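Local coordinates for protein 4-hydroxy-tetrahydrodipicolinate synthase (Methylacidiphilum fumariolicum SolV, PDB 6T3T) that probably catalyses the condensation of pyruvate with aspartate semialdehyde to 4-hydroxy-tetrahydrodipicolinate, a step of lysine biosynthesis, as a homotetramer, at residues 294-297 with 298-301. Residues are numbered along the deposited sequence; the frame is centred on the assembly and turned at random.
Sequences AKVE and HLWA
W300 lays one face of its indole against the backbone of E297, whose CA stands 3.4 Å above the ring plane, while the methyl of A301 rests near the rim of the ring. A short turn of mixed 3-10 and alpha-type hydrogen bonding follows the end of helix 276-295 here and closes the chain. E297 O is gripped twice: A301 N reaches it at 3.0 Å almost in line with the carbonyl, and W300 N comes from above the carbonyl plane at 3.1 Å. V296 O takes L299 N at 2.9 Å, this donor too lying well out of the plane (44°). Three successive amides, L299 to A301, are thus satisfied by main-chain carbonyls. The indole NE1 of W300 has its own acceptor, L293 O in the preceding helix. CG of W300 lies between the backbone N and the carbonyl carbon (chi1 53°), a torsion that folds the indole back under E297 towards that acceptor. A phenylalanine here lacks the indole N-H, so the tie to L293 O would be lost and the ring would probably be freer to turn. V296 and L299 suit the apolar flank of the turn: CD1 of L299 meets CB of V296 at 3.6 Å, the two branched side chains crossing at a slant. On the exposed side E297 runs out extended, and CG of E297 passes 3.5 Å from CB of A301, whose small side chain fits beside it. The turn leads off the last helix of this TIM-barrel protein and lies far from the predicted active-site residues. V296 and L299 pack on Q232 of helix 227-243, whereas W300 wedges between L233 of that helix and R213, P214 and A217 of helix 212-223, tying the chain end to both.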
ATOM      1  N   ALA A 294      36.378  -9.440  -7.353  1.00 20.01           N
ATOM      2  CA  ALA A 294      37.691  -9.930  -7.754  1.00 19.94           C
ATOM      3  C   ALA A 294      37.716 -11.457  -7.781  1.00 18.77           C
ATOM      4  O   ALA A 294      38.348 -12.050  -8.655  1.00 21.65           O
ATOM      5  CB  ALA A 294      38.772  -9.377  -6.825  1.00 21.10           C
ATOM      6  N   LYS A 295      36.948 -12.104  -6.907  1.00 19.40           N
ATOM      7  CA  LYS A 295      36.935 -13.556  -6.847  1.00 18.96           C
ATOM      8  C   LYS A 295      36.111 -14.175  -7.968  1.00 23.53           C
ATOM      9  O   LYS A 295      36.246 -15.379  -8.218  1.00 26.09           O
ATOM     10  CB  LYS A 295      36.381 -14.028  -5.500  1.00 21.24           C
ATOM     11  CG  LYS A 295      37.296 -13.671  -4.324  1.00 31.05           C
ATOM     12  CD  LYS A 295      36.590 -13.785  -2.976  1.00 29.58           C
ATOM     13  CE  LYS A 295      36.188 -15.204  -2.628  1.00 36.13           C
ATOM     14  NZ  LYS A 295      35.963 -15.348  -1.159  1.00 51.77           N
ATOM     15  N   VAL A 296      35.255 -13.398  -8.638  1.00 19.53           N
ATOM     16  CA  VAL A 296      34.513 -13.922  -9.783  1.00 20.45           C
ATOM     17  C   VAL A 296      34.909 -13.136 -11.022  1.00 24.01           C
ATOM     18  O   VAL A 296      34.091 -12.938 -11.928  1.00 23.60           O
ATOM     19  CB  VAL A 296      32.982 -13.915  -9.574  1.00 22.54           C
ATOM     20  CG1 VAL A 296      32.590 -14.909  -8.474  1.00 18.42           C
ATOM     21  CG2 VAL A 296      32.454 -12.519  -9.271  1.00 19.77           C
ATOM     22  N   GLU A 297      36.176 -12.707 -11.076  1.00 22.16           N
ATOM     23  CA  GLU A 297      36.623 -11.846 -12.163  1.00 22.79           C
ATOM     24  C   GLU A 297      36.465 -12.518 -13.522  1.00 21.99           C
ATOM     25  O   GLU A 297      36.208 -11.836 -14.515  1.00 19.23           O
ATOM     26  CB  GLU A 297      38.080 -11.431 -11.950  1.00 23.88           C
ATOM     27  CG  GLU A 297      38.683 -10.726 -13.141  1.00 31.16           C
ATOM     28  CD  GLU A 297      39.889  -9.860 -12.782  1.00 42.74           C
ATOM     29  OE1 GLU A 297      40.156  -9.694 -11.571  1.00 40.17           O
ATOM     30  OE2 GLU A 297      40.552  -9.322 -13.712  1.00 42.56           O
ATOM     31  N   HIS A 298      36.533 -13.850 -13.576  1.00 24.07           N
ATOM     32  CA  HIS A 298      36.369 -14.535 -14.848  1.00 26.01           C
ATOM     33  C   HIS A 298      34.978 -14.334 -15.444  1.00 26.82           C
ATOM     34  O   HIS A 298      34.794 -14.570 -16.643  1.00 24.97           O
ATOM     35  CB  HIS A 298      36.658 -16.035 -14.680  1.00 29.96           C
ATOM     36  CG  HIS A 298      35.608 -16.784 -13.900  1.00 35.11           C
ATOM     37  ND1 HIS A 298      35.451 -16.650 -12.534  1.00 38.70           N
ATOM     38  CD2 HIS A 298      34.692 -17.706 -14.289  1.00 40.06           C
ATOM     39  CE1 HIS A 298      34.471 -17.438 -12.121  1.00 31.97           C
ATOM     40  NE2 HIS A 298      33.998 -18.094 -13.164  1.00 34.46           N
ATOM     41  N   LEU A 299      33.999 -13.901 -14.645  1.00 22.89           N
ATOM     42  CA  LEU A 299      32.648 -13.689 -15.166  1.00 23.24           C
ATOM     43  C   LEU A 299      32.499 -12.355 -15.894  1.00 24.47           C
ATOM     44  O   LEU A 299      31.618 -12.218 -16.746  1.00 22.48           O
ATOM     45  CB  LEU A 299      31.620 -13.764 -14.038  1.00 21.07           C
ATOM     46  CG  LEU A 299      31.560 -15.042 -13.201  1.00 26.13           C
ATOM     47  CD1 LEU A 299      30.574 -14.904 -12.028  1.00 27.48           C
ATOM     48  CD2 LEU A 299      31.215 -16.258 -14.076  1.00 27.71           C
ATOM     49  N   TRP A 300      33.309 -11.346 -15.574  1.00 19.61           N
ATOM     50  CA  TRP A 300      33.027 -10.013 -16.103  1.00 20.61           C
ATOM     51  C   TRP A 300      34.190  -9.304 -16.775  1.00 20.51           C
ATOM     52  O   TRP A 300      33.938  -8.322 -17.487  1.00 22.72           O
ATOM     53  CB  TRP A 300      32.478  -9.099 -14.990  1.00 18.70           C
ATOM     54  CG  TRP A 300      33.340  -9.042 -13.737  1.00 15.84           C
ATOM     55  CD1 TRP A 300      33.201  -9.792 -12.603  1.00 17.92           C
ATOM     56  CD2 TRP A 300      34.445  -8.171 -13.508  1.00 17.05           C
ATOM     57  NE1 TRP A 300      34.159  -9.439 -11.685  1.00 19.49           N
ATOM     58  CE2 TRP A 300      34.936  -8.446 -12.219  1.00 17.29           C
ATOM     59  CE3 TRP A 300      35.067  -7.178 -14.274  1.00 22.94           C
ATOM     60  CZ2 TRP A 300      36.023  -7.761 -11.667  1.00 22.19           C
ATOM     61  CZ3 TRP A 300      36.154  -6.497 -13.733  1.00 27.74           C
ATOM     62  CH2 TRP A 300      36.622  -6.795 -12.435  1.00 28.21           C
ATOM     63  N   ALA A 301      35.437  -9.743 -16.589  1.00 24.52           N
ATOM     64  CA  ALA A 301      36.594  -8.970 -17.079  1.00 28.91           C
ATOM     65  C   ALA A 301      36.884  -9.113 -18.574  1.00 28.67           C
ATOM     66  O   ALA A 301      36.241  -9.905 -19.267  1.00 31.15           O
ATOM     67  CB  ALA A 301      37.834  -9.342 -16.277  1.00 30.18           C
TER